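Fatty acid-binding protein homolog 1 (Echinococcus granulosus, PDB 1O8V) binds fatty acids such as palmitate inside a beta-barrel and has been implicated in the uptake, storage and transport of lipids by the parasite. Local coordinates at residues A4-W9 with V109-L115; T8-S14 with V127-V133; F66-F72 with A83-V88. All blocks are in the same frame, centred on the assembly; numbering follows the deposited sequence.

Contact 1: A4-W9 with V109-L115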
# COMPACT_ATOMS: atom_id res chain seq x y z
N ALA A 4 -14.28 -5.82 -3.27
CA ALA A 4 -13.42 -6.99 -3.38
C ALA A 4 -12.24 -6.96 -2.39
O ALA A 4 -11.71 -8.00 -2.01
CB ALA A 4 -12.90 -7.14 -4.81
N PHE A 5 -11.88 -5.76 -1.97
CA PHE A 5 -10.72 -5.55 -1.12
C PHE A 5 -11.05 -5.54 0.37
O PHE A 5 -10.13 -5.58 1.19
CB PHE A 5 -10.06 -4.23 -1.53
CG PHE A 5 -9.59 -4.23 -2.93
CD1 PHE A 5 -8.37 -4.80 -3.26
CD2 PHE A 5 -10.38 -3.70 -3.95
CE1 PHE A 5 -7.94 -4.83 -4.57
CE2 PHE A 5 -9.94 -3.74 -5.26
CZ PHE A 5 -8.73 -4.30 -5.57
N LEU A 6 -12.33 -5.49 0.73
CA LEU A 6 -12.73 -5.39 2.12
C LEU A 6 -12.31 -6.61 2.94
O LEU A 6 -12.44 -7.75 2.48
CB LEU A 6 -14.25 -5.15 2.25
CG LEU A 6 -14.74 -3.85 1.58
CD1 LEU A 6 -16.26 -3.70 1.75
CD2 LEU A 6 -14.01 -2.61 2.10
N GLY A 7 -11.80 -6.35 4.14
CA GLY A 7 -11.44 -7.41 5.07
C GLY A 7 -10.00 -7.27 5.55
O GLY A 7 -9.38 -6.20 5.45
N THR A 8 -9.50 -8.36 6.11
CA THR A 8 -8.17 -8.40 6.69
C THR A 8 -7.29 -9.33 5.85
O THR A 8 -7.71 -10.43 5.47
CB THR A 8 -8.26 -8.90 8.13
OG1 THR A 8 -9.00 -7.96 8.90
CG2 THR A 8 -6.86 -8.94 8.81
N TRP A 9 -6.07 -8.88 5.57
CA TRP A 9 -5.13 -9.57 4.71
C TRP A 9 -3.73 -9.61 5.35
O TRP A 9 -3.23 -8.59 5.83
CB TRP A 9 -4.99 -8.80 3.39
CG TRP A 9 -6.27 -8.54 2.66
CD1 TRP A 9 -7.11 -7.48 2.82
CD2 TRP A 9 -6.88 -9.38 1.67
NE1 TRP A 9 -8.19 -7.60 1.98
CE2 TRP A 9 -8.08 -8.76 1.27
CE3 TRP A 9 -6.54 -10.59 1.08
CZ2 TRP A 9 -8.92 -9.30 0.28
CZ3 TRP A 9 -7.38 -11.15 0.11
CH2 TRP A 9 -8.56 -10.50 -0.28
N VAL A 109 -4.72 -6.06 -6.61
CA VAL A 109 -5.72 -6.93 -7.25
C VAL A 109 -6.01 -8.12 -6.38
O VAL A 109 -5.13 -8.61 -5.69
CB VAL A 109 -5.24 -7.38 -8.61
CG1 VAL A 109 -4.92 -6.18 -9.49
CG2 VAL A 109 -4.04 -8.30 -8.51
N VAL A 110 -7.26 -8.57 -6.42
CA VAL A 110 -7.70 -9.70 -5.62
C VAL A 110 -8.20 -10.81 -6.55
O VAL A 110 -8.98 -10.58 -7.47
CB VAL A 110 -8.82 -9.29 -4.68
CG1 VAL A 110 -9.56 -10.53 -4.09
CG2 VAL A 110 -8.27 -8.42 -3.57
N GLU A 111 -7.75 -12.01 -6.25
CA GLU A 111 -8.29 -13.19 -6.90
C GLU A 111 -8.44 -14.23 -5.81
O GLU A 111 -7.45 -14.73 -5.28
CB GLU A 111 -7.37 -13.70 -7.99
CG GLU A 111 -7.87 -14.96 -8.70
CD GLU A 111 -9.21 -14.76 -9.41
OE1 GLU A 111 -9.32 -13.82 -10.22
OE2 GLU A 111 -10.17 -15.51 -9.12
N GLY A 112 -9.69 -14.53 -5.49
CA GLY A 112 -10.00 -15.47 -4.44
C GLY A 112 -9.43 -15.02 -3.12
O GLY A 112 -9.74 -13.91 -2.65
N ASN A 113 -8.59 -15.85 -2.54
CA ASN A 113 -8.07 -15.61 -1.20
C ASN A 113 -6.79 -14.80 -1.23
O ASN A 113 -6.19 -14.58 -0.18
CB ASN A 113 -7.83 -16.95 -0.47
CG ASN A 113 -9.10 -17.54 0.14
OD1 ASN A 113 -10.06 -16.82 0.44
ND2 ASN A 113 -9.09 -18.86 0.34
N GLU A 114 -6.39 -14.31 -2.40
CA GLU A 114 -5.07 -13.69 -2.53
C GLU A 114 -5.16 -12.25 -2.99
O GLU A 114 -5.81 -11.98 -3.98
CB GLU A 114 -4.26 -14.47 -3.53
CG GLU A 114 -2.82 -14.02 -3.66
CD GLU A 114 -1.93 -15.10 -4.24
OE1 GLU A 114 -1.67 -15.03 -5.46
OE2 GLU A 114 -1.49 -16.01 -3.48
N LEU A 115 -4.50 -11.34 -2.28
CA LEU A 115 -4.36 -9.95 -2.73
C LEU A 115 -2.91 -9.72 -3.14
O LEU A 115 -2.00 -10.03 -2.38
CB LEU A 115 -4.73 -9.00 -1.60
CG LEU A 115 -4.81 -7.50 -1.90
CD1 LEU A 115 -5.82 -6.86 -0.99
CD2 LEU A 115 -3.43 -6.85 -1.76

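Contact 2: T8-S14 with V127-V133. With PLM (palmitic acid), chain B.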
# COMPACT_ATOMS: atom_id res chain seq x y z
N THR A 8 -9.50 -8.36 6.11
CA THR A 8 -8.17 -8.40 6.69
C THR A 8 -7.29 -9.33 5.85
O THR A 8 -7.71 -10.43 5.47
CB THR A 8 -8.26 -8.90 8.13
OG1 THR A 8 -9.00 -7.96 8.90
CG2 THR A 8 -6.86 -8.94 8.81
N TRP A 9 -6.07 -8.88 5.57
CA TRP A 9 -5.13 -9.57 4.71
C TRP A 9 -3.73 -9.61 5.35
O TRP A 9 -3.23 -8.59 5.83
CB TRP A 9 -4.99 -8.80 3.39
CG TRP A 9 -6.27 -8.54 2.66
CD1 TRP A 9 -7.11 -7.48 2.82
CD2 TRP A 9 -6.88 -9.38 1.67
NE1 TRP A 9 -8.19 -7.60 1.98
CE2 TRP A 9 -8.08 -8.76 1.27
CE3 TRP A 9 -6.54 -10.59 1.08
CZ2 TRP A 9 -8.92 -9.30 0.28
CZ3 TRP A 9 -7.38 -11.15 0.11
CH2 TRP A 9 -8.56 -10.50 -0.28
N LYS A 10 -3.09 -10.77 5.30
CA LYS A 10 -1.79 -10.98 5.95
C LYS A 10 -0.69 -11.13 4.90
O LYS A 10 -0.80 -11.93 3.99
CB LYS A 10 -1.82 -12.23 6.84
CG LYS A 10 -0.48 -12.64 7.43
CD LYS A 10 0.17 -11.50 8.19
CE LYS A 10 1.61 -11.78 8.56
NZ LYS A 10 2.00 -10.95 9.72
N MET A 11 0.39 -10.37 5.00
CA MET A 11 1.42 -10.47 3.95
C MET A 11 2.20 -11.77 4.09
O MET A 11 2.70 -12.10 5.19
CB MET A 11 2.38 -9.27 3.96
CG MET A 11 3.15 -9.20 2.64
SD MET A 11 4.54 -8.07 2.66
CE MET A 11 5.63 -9.00 3.48
N GLU A 12 2.28 -12.50 2.99
CA GLU A 12 2.96 -13.79 2.91
C GLU A 12 4.36 -13.70 2.33
O GLU A 12 5.29 -14.35 2.83
CB GLU A 12 2.12 -14.76 2.07
CG GLU A 12 0.75 -15.07 2.68
CD GLU A 12 0.82 -16.07 3.82
OE1 GLU A 12 1.93 -16.58 4.13
OE2 GLU A 12 -0.25 -16.37 4.40
N LYS A 13 4.51 -12.94 1.25
CA LYS A 13 5.80 -12.78 0.60
C LYS A 13 5.92 -11.37 0.01
O LYS A 13 4.92 -10.71 -0.24
CB LYS A 13 6.04 -13.83 -0.50
CG LYS A 13 4.87 -14.15 -1.31
CD LYS A 13 5.05 -15.40 -2.15
CE LYS A 13 3.96 -15.48 -3.21
NZ LYS A 13 4.17 -16.62 -4.15
N SER A 14 7.16 -10.98 -0.19
CA SER A 14 7.49 -9.70 -0.80
C SER A 14 8.74 -9.84 -1.66
O SER A 14 9.73 -10.47 -1.26
CB SER A 14 7.70 -8.67 0.31
OG SER A 14 8.11 -7.43 -0.24
N VAL A 127 6.46 -6.82 -5.88
CA VAL A 127 5.18 -7.47 -5.68
C VAL A 127 5.12 -8.03 -4.27
O VAL A 127 6.04 -8.76 -3.86
CB VAL A 127 4.93 -8.63 -6.69
CG1 VAL A 127 3.54 -9.13 -6.49
CG2 VAL A 127 5.14 -8.16 -8.12
N ARG A 128 4.06 -7.68 -3.55
CA ARG A 128 3.77 -8.14 -2.19
C ARG A 128 2.46 -8.90 -2.18
O ARG A 128 1.42 -8.37 -2.60
CB ARG A 128 3.72 -6.95 -1.23
CG ARG A 128 5.11 -6.36 -1.03
CD ARG A 128 5.12 -4.91 -0.62
NE ARG A 128 4.83 -4.65 0.79
CZ ARG A 128 5.65 -4.82 1.81
NH1 ARG A 128 6.82 -5.44 1.68
NH2 ARG A 128 5.25 -4.43 3.02
N THR A 129 2.52 -10.17 -1.75
CA THR A 129 1.38 -11.07 -1.83
C THR A 129 0.82 -11.33 -0.44
O THR A 129 1.57 -11.70 0.47
CB THR A 129 1.82 -12.38 -2.46
OG1 THR A 129 2.41 -12.11 -3.74
CG2 THR A 129 0.64 -13.30 -2.72
N TYR A 130 -0.49 -11.18 -0.32
CA TYR A 130 -1.20 -11.29 0.95
C TYR A 130 -2.24 -12.40 0.85
O TYR A 130 -2.77 -12.66 -0.23
CB TYR A 130 -1.97 -10.01 1.24
CG TYR A 130 -1.17 -8.76 1.53
CD1 TYR A 130 -0.53 -8.05 0.52
CD2 TYR A 130 -1.08 -8.27 2.83
CE1 TYR A 130 0.18 -6.88 0.80
CE2 TYR A 130 -0.39 -7.11 3.11
CZ TYR A 130 0.26 -6.43 2.11
OH TYR A 130 0.93 -5.29 2.47
N SER A 131 -2.54 -13.03 1.98
CA SER A 131 -3.60 -14.04 2.06
C SER A 131 -4.75 -13.48 2.90
O SER A 131 -4.53 -12.76 3.85
CB SER A 131 -3.03 -15.31 2.70
OG SER A 131 -2.59 -15.03 4.02
N LYS A 132 -5.98 -13.84 2.56
CA LYS A 132 -7.13 -13.40 3.29
C LYS A 132 -7.22 -14.08 4.67
O LYS A 132 -7.08 -15.30 4.77
CB LYS A 132 -8.39 -13.69 2.46
CG LYS A 132 -9.55 -12.86 2.86
CD LYS A 132 -10.70 -12.90 1.84
CE LYS A 132 -11.43 -11.55 1.78
NZ LYS A 132 -11.63 -10.87 3.11
N VAL A 133 -7.42 -13.29 5.71
CA VAL A 133 -7.57 -13.81 7.06
C VAL A 133 -9.06 -13.95 7.38
O VAL A 133 -9.52 -14.99 7.87
CB VAL A 133 -6.92 -12.86 8.09
CG1 VAL A 133 -7.13 -13.39 9.51
CG2 VAL A 133 -5.43 -12.66 7.76
C1 PLM B . 1.60 -2.66 0.29
O1 PLM B . 2.06 -3.82 0.64
O2 PLM B . 0.32 -2.43 0.50
C2 PLM B . 2.55 -1.65 -0.34
C3 PLM B . 2.57 -0.31 0.39
C4 PLM B . 3.69 0.55 -0.19
C5 PLM B . 3.67 1.95 0.41
C6 PLM B . 4.70 2.90 -0.22
C7 PLM B . 6.17 2.53 -0.05
C8 PLM B . 6.72 3.16 1.20
C9 PLM B . 8.13 2.73 1.56
CA PLM B . 8.32 2.78 3.07
CB PLM B . 8.83 1.50 3.66
CC PLM B . 8.90 1.50 5.18
CD PLM B . 8.56 0.13 5.75
CE PLM B . 7.15 -0.00 6.29
CF PLM B . 6.87 -1.45 6.69
CG PLM B . 5.46 -1.69 7.23
O HOH W 1 5.03 -11.40 -3.63

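Contact 3: F66-F72 with A83-V88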
# COMPACT_ATOMS: atom_id res chain seq x y z
N PHE A 66 -10.12 7.74 3.14
CA PHE A 66 -10.19 8.41 1.84
C PHE A 66 -11.49 8.07 1.11
O PHE A 66 -12.20 7.14 1.46
CB PHE A 66 -9.01 7.96 0.96
CG PHE A 66 -8.96 6.46 0.76
CD1 PHE A 66 -8.39 5.66 1.71
CD2 PHE A 66 -9.59 5.86 -0.32
CE1 PHE A 66 -8.35 4.32 1.56
CE2 PHE A 66 -9.60 4.48 -0.45
CZ PHE A 66 -8.97 3.71 0.50
N LYS A 67 -11.80 8.88 0.09
CA LYS A 67 -12.83 8.55 -0.87
C LYS A 67 -12.16 8.30 -2.20
O LYS A 67 -11.10 8.84 -2.45
CB LYS A 67 -13.80 9.72 -1.00
CG LYS A 67 -14.51 10.02 0.33
CD LYS A 67 -15.60 11.05 0.18
CE LYS A 67 -16.84 10.43 -0.40
NZ LYS A 67 -17.95 11.41 -0.63
N LEU A 68 -12.80 7.52 -3.07
CA LEU A 68 -12.26 7.25 -4.40
C LEU A 68 -12.29 8.51 -5.25
O LEU A 68 -13.26 9.28 -5.24
CB LEU A 68 -13.03 6.15 -5.09
CG LEU A 68 -13.00 4.76 -4.44
CD1 LEU A 68 -13.67 3.76 -5.38
CD2 LEU A 68 -11.59 4.31 -4.14
N GLY A 69 -11.21 8.75 -5.98
CA GLY A 69 -11.18 9.86 -6.91
C GLY A 69 -11.10 11.23 -6.27
O GLY A 69 -11.44 12.22 -6.91
N GLU A 70 -10.65 11.28 -5.02
CA GLU A 70 -10.53 12.52 -4.25
C GLU A 70 -9.11 12.60 -3.68
O GLU A 70 -8.77 11.83 -2.79
CB GLU A 70 -11.56 12.56 -3.10
CG GLU A 70 -11.61 13.87 -2.32
CD GLU A 70 -12.94 14.14 -1.63
OE1 GLU A 70 -13.93 13.41 -1.86
OE2 GLU A 70 -13.01 15.11 -0.86
N LYS A 71 -8.32 13.53 -4.19
CA LYS A 71 -6.92 13.69 -3.76
C LYS A 71 -6.88 13.96 -2.26
O LYS A 71 -7.74 14.67 -1.73
CB LYS A 71 -6.19 14.81 -4.55
CG LYS A 71 -4.67 14.81 -4.34
CD LYS A 71 -3.87 14.28 -5.56
CE LYS A 71 -3.72 15.31 -6.67
NZ LYS A 71 -4.12 16.69 -6.26
N PHE A 72 -5.91 13.34 -1.59
CA PHE A 72 -5.72 13.51 -0.16
C PHE A 72 -4.25 13.52 0.24
O PHE A 72 -3.38 13.08 -0.51
CB PHE A 72 -6.53 12.48 0.63
CG PHE A 72 -6.08 11.06 0.47
CD1 PHE A 72 -6.45 10.33 -0.65
CD2 PHE A 72 -5.29 10.45 1.43
CE1 PHE A 72 -6.06 9.01 -0.80
CE2 PHE A 72 -4.91 9.14 1.30
CZ PHE A 72 -5.27 8.41 0.19
N ALA A 83 1.06 13.47 -1.79
CA ALA A 83 -0.27 13.70 -2.33
C ALA A 83 -0.72 12.39 -2.94
O ALA A 83 -0.07 11.86 -3.85
CB ALA A 83 -0.25 14.78 -3.36
N SER A 84 -1.83 11.87 -2.46
CA SER A 84 -2.33 10.56 -2.90
C SER A 84 -3.70 10.60 -3.55
O SER A 84 -4.48 11.52 -3.32
CB SER A 84 -2.36 9.60 -1.70
OG SER A 84 -1.03 9.45 -1.22
N LEU A 85 -3.99 9.57 -4.35
CA LEU A 85 -5.24 9.47 -5.07
C LEU A 85 -5.48 7.99 -5.32
O LEU A 85 -4.64 7.29 -5.85
CB LEU A 85 -5.15 10.20 -6.43
CG LEU A 85 -6.43 10.32 -7.25
CD1 LEU A 85 -7.52 11.11 -6.60
CD2 LEU A 85 -6.04 11.03 -8.54
N ILE A 86 -6.62 7.51 -4.90
CA ILE A 86 -6.99 6.12 -5.04
C ILE A 86 -8.27 6.03 -5.89
O ILE A 86 -9.25 6.70 -5.61
CB ILE A 86 -7.21 5.50 -3.66
CG1 ILE A 86 -5.90 5.47 -2.87
CG2 ILE A 86 -7.78 4.07 -3.83
CD1 ILE A 86 -6.00 4.99 -1.45
N THR A 87 -8.25 5.18 -6.91
CA THR A 87 -9.44 4.83 -7.66
C THR A 87 -9.51 3.33 -7.85
O THR A 87 -8.55 2.60 -7.53
CB THR A 87 -9.45 5.53 -9.04
OG1 THR A 87 -8.24 5.23 -9.74
CG2 THR A 87 -9.46 7.02 -8.87
N VAL A 88 -10.62 2.86 -8.38
CA VAL A 88 -10.71 1.45 -8.78
C VAL A 88 -11.14 1.35 -10.24
O VAL A 88 -12.15 1.96 -10.63
CB VAL A 88 -11.69 0.65 -7.90
CG1 VAL A 88 -11.79 -0.78 -8.44
CG2 VAL A 88 -11.22 0.64 -6.46
O HOH W 2 -8.59 9.09 -3.49

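Contact 1: A4-W9 with V109-L115
Trp-9 and Phe-5 pack against Leu-115 and Val-110 at one end of the fatty-acid-binding-protein beta-barrel. Here the N-terminal segment 4-9 meets the beta hairpin of strands 103-111 and 114-121, whose type II' turn runs from Glu-111 to Glu-114. No hydrogen bond crosses the contact, so it rests on van der Waals and CH-pi packing, mostly between side chains. Leu-115 lies over one face of the indole. Its CG is anti to the backbone N (chi1 -173°), which carries CD1 to 3.7 Å from the centroid of the five-membered ring of Trp-9, almost on the ring normal. This is a CH-pi contact. Leu-115 CB reaches further along the same indole, 3.6 Å from Trp-9 CE3. The turn meets the ring from another direction: Asn-113 O stands at the indole edge, 3.6 Å from Trp-9 CZ3. Val-110 is wedged between the two aromatic residues. Its CG2 is 3.6 Å from Phe-5 CD1 and 3.9 Å from Trp-9 CH2. The Phe-5 ring also turns an edge to Leu-115 CD1. Tyr-130 of strand 124-132 packs on both Trp-9 and Leu-115. Within segment 4-9 the buried indole nitrogen is satisfied, and the bond helps hold the ring's rotation. Trp-9 NE1 donates to Phe-5 O at 2.9 Å, with the oxygen near the indole plane and the nitrogen above the carbonyl plane.

Contact 2: T8-S14 with V127-V133
Met-11 has CG anti to its backbone N (chi1 -163°), and Arg-128 has CG anti to its carbonyl carbon (chi1 -70°) with a later bend at chi3. Together these torsions set Met-11 SD over the centre of the guanidinium face, 3.5 Å from Arg-128 CZ. Met-11 CB covers one face of the Tyr-130 ring, and its sulfur adds an oblique Met-aromatic contact. The guanidinium edge is used for polar partners. Arg-128 NH1 donates to Ser-14 OG at 3.1 Å, and Arg-128 NE donates to palmitate O1 at 2.9 Å. Tyr-130 OH grips the same O1 at 2.6 Å. Lys-132 runs its aliphatic chain over a face of the Trp-9 indole, with CG above the six-membered ring and NZ in an off-centre cation-pi contact. Its NZ also bonds to Leu-6 O. Ser-131 OG donates to Glu-12 OE2 at 2.7 Å. Thr-129 O accepts from both Glu-12 N and Lys-13 N, the latter at 3.3 Å. This is a classic beta bulge in the antiparallel pairing of the first and last barrel strands. The pairing presents Arg-128 and Tyr-130 to the ligand carboxylate; with Arg-108 they form the anchoring site characteristic of fatty-acid-binding proteins.

Contact 3: F66-F72 with A83-V88
Phe-66, Leu-68 and Phe-72 close over strand 83-88 of the fatty-acid-binding-protein beta-barrel. Segment 66-72 links the weakly bonded strand 66-67, which pairs with 50-56, to strand 72-75, and lies against strand 81-89. It passes through a type II beta turn from Lys-67 to Glu-70, and Phe-72 forms an antiparallel hydrogen-bonded pair with Ser-84.

Backbone hydrogen bonds tie the two together. Ser-84 N donates to Phe-72 O at 2.8 Å, and Phe-72 N donates to Ser-84 O in return. At the turn, Gly-69 N donates to Ile-86 O at 2.9 Å. Gly-69 has a positive phi, which favours glycine at this place in the turn. Leu-68 CA and Lys-71 CA add CA-H...O contacts to the carbonyl oxygens of Ile-86 and Ser-84.

Two CH-pi contacts involve the aromatic rings. The rotation of Phe-66 (chi1 57°) turns its face to Ile-86 CD1, which sits 3.6 Å from the ring centroid and nearly on the normal (6° off). The same methyl lies at the edge of the Phe-72 ring. Ser-84 CB is offset over one face of Phe-72, 3.9 Å from its centroid and 20° off the normal, and Phe-66 CB covers the opposite face. The hydroxyl of Ser-84 has its own partner, Glu-74.

Aliphatic packing extends the contact along the strand. Leu-68 CD2 meets Ile-86 CG2 at 3.8 Å, and its other methyl, CD1, reaches Val-88 CG2. Leu-85 CD1 lies against the backbone of the turn, near Glu-70 N and Lys-71 N. Met-2 packs on Phe-66, Leu-68 and Val-88.

A water bridges the turn to the strand. It accepts from Ile-86 N at 2.9 Å and lies 2.7 Å from Lys-67 O and 2.8 Å from Glu-70 O, the two ends of the turn.

Contacts 1 and 2 are neighbours, with centres about 9 Å apart, and share Thr-8 and Trp-9. Strands 114-121 and 124-132 join them: Leu-115 O and Tyr-130 N are 2.8 Å apart, a probable hydrogen bond. Contact 2 holds the palmitate carboxylate directly. Contact 1 lies further from the ligand, with the Leu-115 side chain about 6 Å from it. Contact 3 lies across the chain's centre from contact 2, with centres about 22 Å apart. It does not touch either of the others. Arg-108, which also bonds the palmitate, comes near all three: its side chain is about 4, 5 and 6 Å from the side chains of Phe-5, Ile-86 and Tyr-130.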